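Local coordinates for TRAP dicarboxylate transporter-DctP subunit (Marinobacter aquaeolei, PDB 4PFI), which probably binds a small solute, perhaps a carboxylate, in the periplasm for delivery to a TRAP-type transporter, at residues Leu116-Pro121 with Asp314-Ala319; Gly112-His117 with Pro134-Ala139; Asn220-Ile225 with Leu237-Ala242; Gln50-Gln55 with Trp279-Asp284; His103-Val108 with Met182-Ala187. One frame throughout, in Å; residues are numbered along the deposited sequence.

Contact 1: Leu116-Pro121 with Asp314-Ala319; sequences LHFLLP and DASLPA
The ring of Phe118 turns an edge to Ser316, CD2 lying 4.1 Å from OG near the ring plane, while the imidazole of the adjoining His117 leads away from this serine, meets Phe191 edge-to-face and bonds through ND1 to the hydroxyl of Tyr194. Here, in the DctP-type solute-binding fold, a loop rests against the break between helix 306-316 and helix 318-339. Small residues suit that break: Ser316 and Ala319 let the loop come close, the CA atoms of His117 and Ser316 being 6.4 Å apart. With chi1 at 69°, the hydroxyl of Ser316 sits between the backbone N and the carbonyl carbon and folds back to bond the carbonyl of Arg313. One water then joins the two segments, giving one proton to His117 O at 2.7 Å and the other to Ser316 OG at 3.1 Å. It replaces a direct bond that the gap between OG and His117 O would not allow. The same carbonyl also accepts from Arg320 NH2, so a buried polar atom is gripped by two donors. At Leu116 the contact turns apolar. This residue, its CG anti to the carbonyl carbon (chi1 -73°), reaches the start of helix 318-339 with a single methyl: CD2 lies 3.7 Å from Ala319 CB and 3.4 Å from Ala319 O.

Contact 2: Gly112-His117 with Pro134-Ala139; sequences GLFNLH and PAFISA
Phe136 is the residue through which helix 134-145 meets Leu113 and Phe114, and the order of the helix explains why. Pro134 suits the first turn, where no N-H is asked of it, and its carbonyl accepts twice from Ser138, through N and through OG at 2.7 Å, the hydroxyl tilted 19° from the carbonyl plane. Two residues on, Phe136 holds CG anti to the backbone N (chi1 -175°), which extends the ring straight toward the 3-10 turn of residues 112-115. Leu113 and Phe114 approach from the opposite direction. CD2 of Leu113 touches the rim of the ring, 3.6 Å from Phe136 CZ. The two phenyl groups meet edge to edge instead of stacking: Phe114 CZ lies in the plane of the Phe136 ring, 3.9 Å from its CE2. Replacing Phe136 by an alanine is likely to leave both Leu113 CD2 and the rim of Phe114 without their partner on this helix, opening a gap between helix and turn. Phe140 and Leu130 also pack on Phe136, while Phe154 meets Phe114. The bulky aromatic bridges a wide backbone separation, 11.8 Å between the CA atoms of Leu113 and Phe136, in an apolar core contact joining helix 134-145 to the 3-10 turn, within the DctP-type solute-binding fold.

Contact 3: Asn220-Ile225 with Leu237-Ala242; sequences NPVFAI and LTMARA
The backbones of Val222 and Leu237 stay apart, 9.2 Å between CA atoms, as the first turn of helix 222-228 packs on side chains that rise from strand 236-239, and apolar side chains bridge the interval. The closest pair is Val222 CG2 and the CE methyl of Met239, 3.7 Å apart. Met239 is present as selenomethionine; its chain runs out from the strand and bends at chi3 (110°), which delivers the terminal methyl to the valine, the two side chains crossing at about a right angle. Leu237 packs beside them more loosely, with CD1 4.4 Å from Ile225 CD1 and CD2 4.5 Å from Val222 CG2. Branched residues suit a helix turned toward a strand, since each offers methyls on more than one side. Pro221 occupies the N-cap, where it gives up no N-H and supplies its carbonyl to Ile225 N at 3.1 Å, fixing the turn that presents Val222 and Ile225. The side chain of Leu237 lies about 10 Å from the bound sodium ion, whose site includes Gln234, Asn235 and Gly298. Around this core, Thr161 of strand 149-164 touches Val222, Leu237 and Met239, Asn286, Arg289 and Ile293 of helix 263-296 pack on Val222, and strand 236-239 itself pairs with strands 149-164 and 300-303.

Contact 4: Gln50-Gln55 with Trp279-Asp284; sequences QHLYAQ and WTLQED
Leu52 and Leu281 face each other from two helices, their CA atoms 7.6 Å apart, and make the close part of a modest contact. CD2 of Leu281 comes to 4.3 Å from CB of Leu52, while its other methyl, CD1, lies 4.4 Å from the backbone N of Tyr53. Leu281 thus straddles the spot where Leu52 is followed by Tyr53, one branch against each residue. With CG beside the backbone N (chi1 -78°) and an extended second torsion, its isobutyl group projects between the helices. Leucine suits both places, being long enough to bridge the helices and forked enough to meet more than one neighbour. The looser part is at Tyr53, which adds its bulk less directly: its side chain comes no nearer than 5.1 Å to residues 279-284, and its ring instead meets that of Phe98. Solvent is not far from the close part either. Both leucines remain partly open to it, as apolar residues at the margin of a helix pair often do, and the area buried between the segments is modest, 116 Å² over both. Further along, Ile271 and Leu274 of helix 263-296 also pack on Tyr53, extending the line of contact beyond these residues. Trp279 of the same helix packs on helix 124-132, so helix 263-296, the long helix of this DctP-type fold, touches both helix 124-132 and helix 49-65.

Contact 5: His103-Val108 with Met182-Ala187; sequences HLADTV and MTSETA
The methyl of Ala105 points at the backbone turn made by Thr183 and Ser184, CB lying 4.2 Å from Thr183 O and equally far from Ser184 OG. The motif on the far side is a helix N-cap: Ser184 stands just before helix 185-192, and Thr183 is the centre of an inverse gamma turn, in which Ser184 N gives a weak bond to Met182 O. Serine fits the cap because a short hydroxyl can reach back to the free N-H groups of the first turn. With OG anti to the backbone N (chi1 175°), the hydroxyl accepts from Thr186 N at 3.4 Å, a weak bond bent to 137°. The CB bonds of Thr183 and Ser184 run across the line of approach, while that of Ala105 points at them, and the CA atoms of Ala105 and Ser184 come as near as 5.8 Å. An alanine suits this close approach, its single methyl taking little room. Nearby, the carboxylates of Asp106 and Glu185 stay 6.7 Å apart at OD1 and OE1, where they may repel weakly. Around the cap, Asn115 touches Ser184, while Phe323 of helix 318-339 packs on Thr186; on the other side Leu104 rests on Tyr144. The turn that presents Ala105 is tied together at the carbonyl of Leu104, which takes three donors. Two are the backbone N-H groups of Thr107 and Val108, and the third is Thr107 OG1, 3.1 Å from Leu104 O and standing 41° above the carbonyl plane.

From the N terminus, helix 49-65 opens contact 4, whose loop runs to helix 263-296 and holds contacts 2, 3 and 5. The segment 103-108 opens contact 5, and residues 112-121 open contacts 2 and 1 in quick succession, sharing Leu116 and His117. Contact 2 closes first at helix 134-145, nested inside contact 5, which closes at helix 185-192. Contact 3 then opens and closes within the loops of contacts 4 and 1. Contact 1 closes last, at the break before helix 318-339, crossing both contact 4 and contact 5. The loop 112-121 is the hub: Phe118 N probably bonds Ala242 O of contact 3, and Leu116 packs on Thr186 of contact 5.

Contact 1: Leu116-Pro121 with Asp314-Ala319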
# COMPACT_ATOMS: atom_id res chain seq x y z
N LEU A 116 2.39 1.69 9.96
CA LEU A 116 2.65 1.31 11.36
C LEU A 116 2.53 -0.21 11.55
O LEU A 116 1.58 -0.83 11.06
CB LEU A 116 1.70 2.03 12.32
CG LEU A 116 2.00 3.53 12.52
CD1 LEU A 116 0.90 4.18 13.31
CD2 LEU A 116 3.35 3.73 13.23
N HIS A 117 3.47 -0.83 12.25
CA HIS A 117 3.43 -2.28 12.39
C HIS A 117 2.43 -2.71 13.47
O HIS A 117 2.34 -2.06 14.51
CB HIS A 117 4.83 -2.82 12.70
CG HIS A 117 5.81 -2.67 11.57
ND1 HIS A 117 7.07 -3.19 11.59
CD2 HIS A 117 5.68 -2.04 10.37
CE1 HIS A 117 7.70 -2.89 10.46
NE2 HIS A 117 6.88 -2.19 9.72
N PHE A 118 1.70 -3.80 13.22
CA PHE A 118 0.83 -4.45 14.22
C PHE A 118 -0.31 -3.55 14.71
O PHE A 118 -0.76 -3.68 15.83
CB PHE A 118 1.67 -4.95 15.40
CG PHE A 118 2.79 -5.86 14.98
CD1 PHE A 118 2.52 -7.13 14.50
CD2 PHE A 118 4.11 -5.42 15.01
CE1 PHE A 118 3.54 -7.96 14.07
CE2 PHE A 118 5.14 -6.26 14.58
CZ PHE A 118 4.84 -7.53 14.10
N LEU A 119 -0.80 -2.66 13.85
CA LEU A 119 -1.80 -1.69 14.26
C LEU A 119 -3.18 -2.11 13.78
O LEU A 119 -4.06 -2.41 14.58
CB LEU A 119 -1.47 -0.30 13.72
CG LEU A 119 -2.48 0.78 14.10
CD1 LEU A 119 -2.14 1.37 15.46
CD2 LEU A 119 -2.53 1.86 13.04
N LEU A 120 -3.36 -2.10 12.46
CA LEU A 120 -4.60 -2.58 11.87
C LEU A 120 -4.81 -4.04 12.25
O LEU A 120 -3.85 -4.76 12.48
CB LEU A 120 -4.53 -2.46 10.36
CG LEU A 120 -4.83 -1.10 9.74
CD1 LEU A 120 -4.12 0.05 10.47
CD2 LEU A 120 -4.42 -1.16 8.27
N PRO A 121 -6.08 -4.47 12.35
CA PRO A 121 -6.37 -5.86 12.72
C PRO A 121 -5.77 -6.88 11.72
O PRO A 121 -5.83 -6.66 10.52
CB PRO A 121 -7.91 -5.91 12.72
CG PRO A 121 -8.34 -4.73 11.94
CD PRO A 121 -7.30 -3.69 12.12
N ASP A 314 6.07 -5.29 20.54
CA ASP A 314 6.58 -4.58 21.71
C ASP A 314 7.61 -3.56 21.25
O ASP A 314 7.55 -2.39 21.63
CB ASP A 314 7.17 -5.57 22.73
CG ASP A 314 6.10 -6.53 23.32
OD1 ASP A 314 4.89 -6.24 23.17
OD2 ASP A 314 6.47 -7.56 23.93
N ALA A 315 8.50 -3.98 20.36
CA ALA A 315 9.60 -3.12 19.93
C ALA A 315 9.20 -2.10 18.85
O ALA A 315 9.95 -1.17 18.56
CB ALA A 315 10.79 -3.97 19.47
N SER A 316 7.98 -2.23 18.32
CA SER A 316 7.48 -1.33 17.27
C SER A 316 6.86 -0.04 17.78
O SER A 316 6.56 0.87 17.00
CB SER A 316 6.38 -2.04 16.48
OG SER A 316 5.22 -2.19 17.32
N LEU A 317 6.63 0.05 19.08
CA LEU A 317 5.80 1.13 19.63
C LEU A 317 6.29 2.55 19.29
O LEU A 317 5.49 3.40 18.92
CB LEU A 317 5.64 0.94 21.13
CG LEU A 317 4.86 -0.35 21.46
CD1 LEU A 317 4.83 -0.62 22.95
CD2 LEU A 317 3.43 -0.30 20.89
N PRO A 318 7.60 2.80 19.33
CA PRO A 318 8.17 4.12 19.04
C PRO A 318 7.79 4.71 17.68
O PRO A 318 7.81 5.94 17.56
CB PRO A 318 9.69 3.88 19.09
CG PRO A 318 9.85 2.70 19.98
CD PRO A 318 8.64 1.83 19.74
N ALA A 319 7.48 3.91 16.67
CA ALA A 319 6.95 4.48 15.43
C ALA A 319 5.58 5.15 15.63
O ALA A 319 5.22 6.07 14.90
CB ALA A 319 6.87 3.44 14.35
O HOH W 1 3.66 -0.04 15.67

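Contact 2: Gly112-His117 with Pro134-Ala139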
# COMPACT_ATOMS: atom_id res chain seq x y z
N GLY A 112 0.53 7.71 6.91
CA GLY A 112 1.54 6.97 7.64
C GLY A 112 0.94 5.90 8.55
O GLY A 112 1.59 4.92 8.87
N LEU A 113 -0.30 6.11 8.98
CA LEU A 113 -1.01 5.11 9.75
C LEU A 113 -0.85 3.71 9.13
O LEU A 113 -0.71 2.73 9.85
CB LEU A 113 -2.49 5.47 9.81
CG LEU A 113 -3.42 4.52 10.57
CD1 LEU A 113 -3.38 4.81 12.07
CD2 LEU A 113 -4.88 4.62 10.02
N PHE A 114 -0.87 3.63 7.80
CA PHE A 114 -0.85 2.36 7.09
C PHE A 114 0.51 1.69 7.01
O PHE A 114 0.60 0.54 6.56
CB PHE A 114 -1.41 2.54 5.66
CG PHE A 114 -2.83 2.97 5.64
CD1 PHE A 114 -3.80 2.16 6.20
CD2 PHE A 114 -3.19 4.20 5.12
CE1 PHE A 114 -5.14 2.56 6.22
CE2 PHE A 114 -4.52 4.61 5.13
CZ PHE A 114 -5.50 3.78 5.68
N ASN A 115 1.56 2.39 7.42
CA ASN A 115 2.88 1.77 7.54
C ASN A 115 3.26 1.42 8.99
O ASN A 115 4.36 0.93 9.23
CB ASN A 115 3.98 2.65 6.93
CG ASN A 115 3.71 3.07 5.49
OD1 ASN A 115 4.03 4.21 5.11
ND2 ASN A 115 3.14 2.19 4.68
N LEU A 116 2.39 1.69 9.96
CA LEU A 116 2.65 1.31 11.36
C LEU A 116 2.53 -0.21 11.55
O LEU A 116 1.58 -0.83 11.06
CB LEU A 116 1.70 2.03 12.32
CG LEU A 116 2.00 3.53 12.52
CD1 LEU A 116 0.90 4.18 13.31
CD2 LEU A 116 3.35 3.73 13.23
N HIS A 117 3.47 -0.83 12.25
CA HIS A 117 3.43 -2.28 12.39
C HIS A 117 2.43 -2.71 13.47
O HIS A 117 2.34 -2.06 14.51
CB HIS A 117 4.83 -2.82 12.70
CG HIS A 117 5.81 -2.67 11.57
ND1 HIS A 117 7.07 -3.19 11.59
CD2 HIS A 117 5.68 -2.04 10.37
CE1 HIS A 117 7.70 -2.89 10.46
NE2 HIS A 117 6.88 -2.19 9.72
N PRO A 134 -17.46 4.15 6.89
CA PRO A 134 -17.61 5.55 6.49
C PRO A 134 -16.93 6.50 7.47
O PRO A 134 -16.40 7.53 7.06
CB PRO A 134 -19.12 5.76 6.48
CG PRO A 134 -19.70 4.38 6.33
CD PRO A 134 -18.76 3.48 7.05
N ALA A 135 -16.95 6.15 8.76
CA ALA A 135 -16.35 6.99 9.79
C ALA A 135 -14.82 6.98 9.70
O ALA A 135 -14.16 7.95 10.09
CB ALA A 135 -16.81 6.55 11.18
N PHE A 136 -14.26 5.89 9.19
CA PHE A 136 -12.81 5.80 9.01
C PHE A 136 -12.41 6.57 7.76
O PHE A 136 -11.48 7.38 7.78
CB PHE A 136 -12.37 4.35 8.91
CG PHE A 136 -10.89 4.17 8.84
CD1 PHE A 136 -10.11 4.22 10.00
CD2 PHE A 136 -10.26 3.92 7.63
CE1 PHE A 136 -8.74 4.06 9.94
CE2 PHE A 136 -8.88 3.75 7.56
CZ PHE A 136 -8.12 3.82 8.73
N ILE A 137 -13.14 6.35 6.67
CA ILE A 137 -12.86 7.08 5.44
C ILE A 137 -12.98 8.58 5.70
O ILE A 137 -12.09 9.35 5.35
CB ILE A 137 -13.84 6.66 4.31
CG1 ILE A 137 -13.61 5.19 3.93
CG2 ILE A 137 -13.67 7.58 3.08
CD1 ILE A 137 -14.40 4.72 2.70
N SER A 138 -14.08 8.98 6.32
CA SER A 138 -14.36 10.39 6.53
C SER A 138 -13.27 11.07 7.37
O SER A 138 -12.95 12.23 7.16
CB SER A 138 -15.75 10.60 7.16
OG SER A 138 -15.89 9.85 8.35
N ALA A 139 -12.70 10.34 8.32
CA ALA A 139 -11.61 10.89 9.13
C ALA A 139 -10.41 11.32 8.26
O ALA A 139 -9.62 12.18 8.65
CB ALA A 139 -11.18 9.89 10.23

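Contact 3: Asn220-Ile225 with Leu237-Ala242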
# COMPACT_ATOMS: atom_id res chain seq x y z
N ASN A 220 8.18 -5.45 0.85
CA ASN A 220 7.23 -5.23 -0.24
C ASN A 220 6.28 -6.42 -0.27
O ASN A 220 6.61 -7.48 0.25
CB ASN A 220 7.95 -5.18 -1.60
CG ASN A 220 8.24 -3.78 -2.05
OD1 ASN A 220 7.31 -3.02 -2.27
ND2 ASN A 220 9.51 -3.43 -2.16
N PRO A 221 5.12 -6.25 -0.90
CA PRO A 221 4.26 -7.41 -1.11
C PRO A 221 4.90 -8.40 -2.10
O PRO A 221 5.73 -8.02 -2.94
CB PRO A 221 2.95 -6.82 -1.64
CG PRO A 221 3.31 -5.47 -2.17
CD PRO A 221 4.51 -5.00 -1.40
N VAL A 222 4.54 -9.67 -1.96
CA VAL A 222 5.15 -10.74 -2.73
C VAL A 222 5.11 -10.50 -4.25
O VAL A 222 6.10 -10.78 -4.93
CB VAL A 222 4.47 -12.08 -2.39
CG1 VAL A 222 4.83 -13.14 -3.39
CG2 VAL A 222 4.91 -12.52 -1.01
N PHE A 223 4.00 -9.98 -4.80
CA PHE A 223 3.96 -9.75 -6.25
C PHE A 223 4.99 -8.74 -6.70
O PHE A 223 5.51 -8.85 -7.79
CB PHE A 223 2.58 -9.34 -6.79
CG PHE A 223 2.14 -7.98 -6.40
CD1 PHE A 223 2.42 -6.87 -7.20
CD2 PHE A 223 1.42 -7.79 -5.21
CE1 PHE A 223 1.96 -5.56 -6.79
CE2 PHE A 223 0.98 -6.54 -4.81
CZ PHE A 223 1.25 -5.42 -5.60
N ALA A 224 5.26 -7.73 -5.88
CA ALA A 224 6.24 -6.72 -6.26
C ALA A 224 7.67 -7.32 -6.18
O ALA A 224 8.53 -7.04 -7.03
CB ALA A 224 6.11 -5.51 -5.38
N ILE A 225 7.92 -8.17 -5.18
CA ILE A 225 9.19 -8.87 -5.04
C ILE A 225 9.47 -9.77 -6.27
O ILE A 225 10.58 -9.75 -6.83
CB ILE A 225 9.19 -9.72 -3.76
CG1 ILE A 225 9.22 -8.78 -2.54
CG2 ILE A 225 10.38 -10.67 -3.73
CD1 ILE A 225 8.89 -9.47 -1.22
N LEU A 237 12.77 -15.19 2.74
CA LEU A 237 11.53 -14.42 2.76
C LEU A 237 10.88 -14.55 4.15
O LEU A 237 10.43 -15.65 4.50
CB LEU A 237 10.60 -14.98 1.70
CG LEU A 237 9.55 -14.02 1.17
CD1 LEU A 237 10.03 -13.60 -0.18
CD2 LEU A 237 8.20 -14.67 1.09
N THR A 238 10.86 -13.49 4.96
CA THR A 238 10.24 -13.59 6.29
C THR A 238 8.85 -12.93 6.30
O THR A 238 8.70 -11.77 5.95
CB THR A 238 11.11 -12.92 7.43
OG1 THR A 238 12.38 -13.57 7.54
CG2 THR A 238 10.44 -13.01 8.76
N MSE A 239 7.84 -13.67 6.73
CA MSE A 239 6.48 -13.16 6.73
C MSE A 239 6.10 -12.87 8.19
O MSE A 239 5.82 -13.78 8.97
CB MSE A 239 5.57 -14.18 6.04
CG MSE A 239 6.26 -14.76 4.73
SE MSE A 239 5.01 -15.71 3.61
CE MSE A 239 4.87 -14.47 2.11
N ALA A 240 6.18 -11.60 8.56
CA ALA A 240 5.88 -11.19 9.92
C ALA A 240 4.44 -10.76 10.07
O ALA A 240 3.97 -10.63 11.19
CB ALA A 240 6.76 -10.05 10.35
N ARG A 241 3.74 -10.57 8.95
CA ARG A 241 2.38 -10.00 8.94
C ARG A 241 2.34 -8.78 9.91
O ARG A 241 1.63 -8.78 10.90
CB ARG A 241 1.38 -11.09 9.30
CG ARG A 241 1.14 -12.12 8.19
CD ARG A 241 0.07 -13.19 8.58
NE ARG A 241 0.49 -13.91 9.79
CZ ARG A 241 -0.19 -13.99 10.93
NH1 ARG A 241 -1.39 -13.42 11.09
NH2 ARG A 241 0.35 -14.66 11.94
N ALA A 242 3.17 -7.77 9.62
CA ALA A 242 3.29 -6.60 10.49
C ALA A 242 2.43 -5.48 9.94
O ALA A 242 1.78 -4.77 10.70
CB ALA A 242 4.75 -6.17 10.62

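Contact 4: Gln50-Gln55 with Trp279-Asp284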
# COMPACT_ATOMS: atom_id res chain seq x y z
N GLN A 50 -3.34 -3.28 -8.66
CA GLN A 50 -3.92 -2.05 -9.16
C GLN A 50 -4.50 -2.24 -10.56
O GLN A 50 -5.63 -1.81 -10.84
CB GLN A 50 -2.88 -0.92 -9.16
CG GLN A 50 -2.61 -0.39 -7.77
CD GLN A 50 -1.78 0.85 -7.72
OE1 GLN A 50 -1.68 1.61 -8.70
NE2 GLN A 50 -1.15 1.09 -6.57
N HIS A 51 -3.74 -2.85 -11.45
CA HIS A 51 -4.23 -3.11 -12.78
C HIS A 51 -5.50 -4.02 -12.77
O HIS A 51 -6.50 -3.73 -13.41
CB HIS A 51 -3.14 -3.73 -13.63
CG HIS A 51 -3.46 -3.74 -15.09
ND1 HIS A 51 -3.39 -4.88 -15.86
CD2 HIS A 51 -3.86 -2.74 -15.92
CE1 HIS A 51 -3.73 -4.58 -17.11
NE2 HIS A 51 -4.02 -3.30 -17.17
N LEU A 52 -5.44 -5.13 -12.03
CA LEU A 52 -6.57 -6.04 -11.96
C LEU A 52 -7.80 -5.32 -11.44
O LEU A 52 -8.90 -5.50 -11.96
CB LEU A 52 -6.25 -7.23 -11.07
CG LEU A 52 -5.18 -8.13 -11.69
CD1 LEU A 52 -4.76 -9.22 -10.71
CD2 LEU A 52 -5.68 -8.71 -13.00
N TYR A 53 -7.60 -4.52 -10.39
CA TYR A 53 -8.68 -3.74 -9.80
C TYR A 53 -9.25 -2.80 -10.85
O TYR A 53 -10.47 -2.73 -11.07
CB TYR A 53 -8.15 -2.92 -8.62
CG TYR A 53 -9.14 -2.01 -7.93
CD1 TYR A 53 -9.42 -0.73 -8.41
CD2 TYR A 53 -9.79 -2.43 -6.77
CE1 TYR A 53 -10.32 0.12 -7.75
CE2 TYR A 53 -10.70 -1.59 -6.11
CZ TYR A 53 -10.96 -0.33 -6.61
OH TYR A 53 -11.85 0.48 -5.94
N ALA A 54 -8.36 -2.07 -11.52
CA ALA A 54 -8.79 -1.08 -12.49
C ALA A 54 -9.56 -1.73 -13.66
O ALA A 54 -10.54 -1.17 -14.16
CB ALA A 54 -7.63 -0.27 -12.97
N GLN A 55 -9.12 -2.92 -14.10
CA GLN A 55 -9.83 -3.63 -15.15
C GLN A 55 -11.26 -3.93 -14.74
O GLN A 55 -12.18 -3.80 -15.53
CB GLN A 55 -9.15 -4.94 -15.47
CG GLN A 55 -8.02 -4.84 -16.41
CD GLN A 55 -7.22 -6.13 -16.45
OE1 GLN A 55 -6.00 -6.14 -16.27
NE2 GLN A 55 -7.92 -7.25 -16.62
N TRP A 279 -9.86 -7.79 -1.81
CA TRP A 279 -9.25 -8.66 -0.82
C TRP A 279 -8.98 -10.02 -1.43
O TRP A 279 -7.99 -10.67 -1.12
CB TRP A 279 -10.11 -8.78 0.43
CG TRP A 279 -9.98 -7.55 1.26
CD1 TRP A 279 -10.77 -6.43 1.19
CD2 TRP A 279 -9.01 -7.30 2.28
NE1 TRP A 279 -10.33 -5.50 2.09
CE2 TRP A 279 -9.26 -6.01 2.78
CE3 TRP A 279 -7.97 -8.04 2.82
CZ2 TRP A 279 -8.50 -5.44 3.80
CZ3 TRP A 279 -7.20 -7.47 3.84
CH2 TRP A 279 -7.47 -6.19 4.31
N THR A 280 -9.84 -10.43 -2.35
CA THR A 280 -9.69 -11.73 -2.97
C THR A 280 -8.67 -11.71 -4.10
O THR A 280 -7.94 -12.67 -4.28
CB THR A 280 -11.04 -12.26 -3.49
OG1 THR A 280 -11.93 -12.45 -2.37
CG2 THR A 280 -10.84 -13.58 -4.25
N LEU A 281 -8.62 -10.63 -4.86
CA LEU A 281 -7.66 -10.52 -5.95
C LEU A 281 -6.24 -10.52 -5.39
O LEU A 281 -5.35 -11.16 -5.95
CB LEU A 281 -7.87 -9.22 -6.71
CG LEU A 281 -9.05 -9.22 -7.68
CD1 LEU A 281 -9.40 -7.79 -8.09
CD2 LEU A 281 -8.72 -10.07 -8.92
N GLN A 282 -6.03 -9.82 -4.29
CA GLN A 282 -4.66 -9.70 -3.82
C GLN A 282 -4.21 -11.00 -3.17
O GLN A 282 -3.07 -11.40 -3.37
CB GLN A 282 -4.44 -8.48 -2.91
CG GLN A 282 -5.17 -8.51 -1.60
CD GLN A 282 -4.53 -9.46 -0.62
OE1 GLN A 282 -3.42 -9.93 -0.84
NE2 GLN A 282 -5.23 -9.76 0.45
N GLU A 283 -5.09 -11.66 -2.42
CA GLU A 283 -4.72 -12.94 -1.77
C GLU A 283 -4.25 -13.94 -2.84
O GLU A 283 -3.21 -14.59 -2.69
CB GLU A 283 -5.91 -13.54 -0.99
CG GLU A 283 -5.55 -14.83 -0.23
CD GLU A 283 -6.72 -15.41 0.57
OE1 GLU A 283 -7.84 -14.87 0.46
OE2 GLU A 283 -6.52 -16.40 1.30
N ASP A 284 -5.04 -14.04 -3.91
CA ASP A 284 -4.76 -14.94 -5.03
C ASP A 284 -3.50 -14.54 -5.82
O ASP A 284 -2.65 -15.39 -6.11
CB ASP A 284 -5.96 -14.96 -5.99
CG ASP A 284 -7.13 -15.83 -5.48
OD1 ASP A 284 -6.94 -16.68 -4.56
OD2 ASP A 284 -8.25 -15.69 -6.03

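Contact 5: His103-Val108 with Met182-Ala187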
# COMPACT_ATOMS: atom_id res chain seq x y z
N HIS A 103 3.77 8.12 -1.76
CA HIS A 103 3.57 9.25 -2.68
C HIS A 103 2.78 10.41 -2.06
O HIS A 103 2.61 11.45 -2.69
CB HIS A 103 2.85 8.77 -3.94
CG HIS A 103 3.71 7.96 -4.85
ND1 HIS A 103 3.51 6.61 -5.05
CD2 HIS A 103 4.79 8.29 -5.60
CE1 HIS A 103 4.43 6.15 -5.89
NE2 HIS A 103 5.22 7.15 -6.23
N LEU A 104 2.30 10.20 -0.84
CA LEU A 104 1.41 11.15 -0.17
C LEU A 104 2.00 11.71 1.12
O LEU A 104 1.44 12.64 1.68
CB LEU A 104 0.10 10.43 0.20
CG LEU A 104 -0.87 10.01 -0.90
CD1 LEU A 104 -2.02 9.22 -0.26
CD2 LEU A 104 -1.37 11.24 -1.62
N ALA A 105 3.11 11.15 1.59
CA ALA A 105 3.62 11.43 2.93
C ALA A 105 3.98 12.90 3.22
O ALA A 105 3.92 13.34 4.37
CB ALA A 105 4.84 10.53 3.23
N ASP A 106 4.34 13.67 2.19
CA ASP A 106 4.71 15.08 2.41
C ASP A 106 3.50 15.99 2.34
O ASP A 106 3.56 17.14 2.77
CB ASP A 106 5.75 15.52 1.38
CG ASP A 106 7.16 15.05 1.74
OD1 ASP A 106 7.57 15.21 2.91
OD2 ASP A 106 7.84 14.52 0.83
N THR A 107 2.40 15.48 1.82
CA THR A 107 1.17 16.27 1.72
C THR A 107 0.08 15.75 2.68
O THR A 107 -0.62 16.55 3.32
CB THR A 107 0.64 16.26 0.26
OG1 THR A 107 0.60 14.91 -0.23
CG2 THR A 107 1.55 17.06 -0.64
N VAL A 108 -0.03 14.42 2.79
CA VAL A 108 -1.04 13.77 3.64
C VAL A 108 -0.40 12.75 4.61
O VAL A 108 -0.52 11.54 4.42
CB VAL A 108 -2.06 13.00 2.77
CG1 VAL A 108 -3.27 12.62 3.59
CG2 VAL A 108 -2.44 13.83 1.56
N MSE A 182 9.49 1.73 2.91
CA MSE A 182 8.65 2.67 2.16
C MSE A 182 9.18 4.08 2.43
O MSE A 182 9.81 4.36 3.45
CB MSE A 182 7.17 2.56 2.59
CG MSE A 182 6.47 1.24 2.17
SE MSE A 182 6.64 0.84 0.23
CE MSE A 182 8.27 -0.20 0.30
N THR A 183 8.91 5.00 1.51
CA THR A 183 9.47 6.34 1.61
C THR A 183 8.63 7.27 2.51
O THR A 183 8.29 8.38 2.14
CB THR A 183 9.62 6.97 0.23
OG1 THR A 183 10.29 8.23 0.34
CG2 THR A 183 8.24 7.15 -0.44
N SER A 184 8.32 6.79 3.70
CA SER A 184 7.55 7.53 4.66
C SER A 184 8.38 7.61 5.94
O SER A 184 9.01 6.64 6.34
CB SER A 184 6.23 6.80 4.93
OG SER A 184 5.48 7.44 5.95
N GLU A 185 8.37 8.76 6.60
CA GLU A 185 9.12 8.90 7.84
C GLU A 185 8.64 7.86 8.85
O GLU A 185 9.43 7.28 9.61
CB GLU A 185 8.96 10.30 8.39
CG GLU A 185 9.90 10.62 9.51
CD GLU A 185 10.17 12.11 9.63
OE1 GLU A 185 9.51 12.90 8.93
OE2 GLU A 185 11.07 12.48 10.42
N THR A 186 7.34 7.59 8.85
CA THR A 186 6.79 6.65 9.79
C THR A 186 7.28 5.26 9.46
O THR A 186 7.54 4.47 10.36
CB THR A 186 5.26 6.70 9.78
OG1 THR A 186 4.83 8.02 10.11
CG2 THR A 186 4.68 5.72 10.78
N ALA A 187 7.39 4.96 8.16
CA ALA A 187 7.82 3.64 7.73
C ALA A 187 9.30 3.43 8.08
O ALA A 187 9.68 2.35 8.53
CB ALA A 187 7.59 3.43 6.22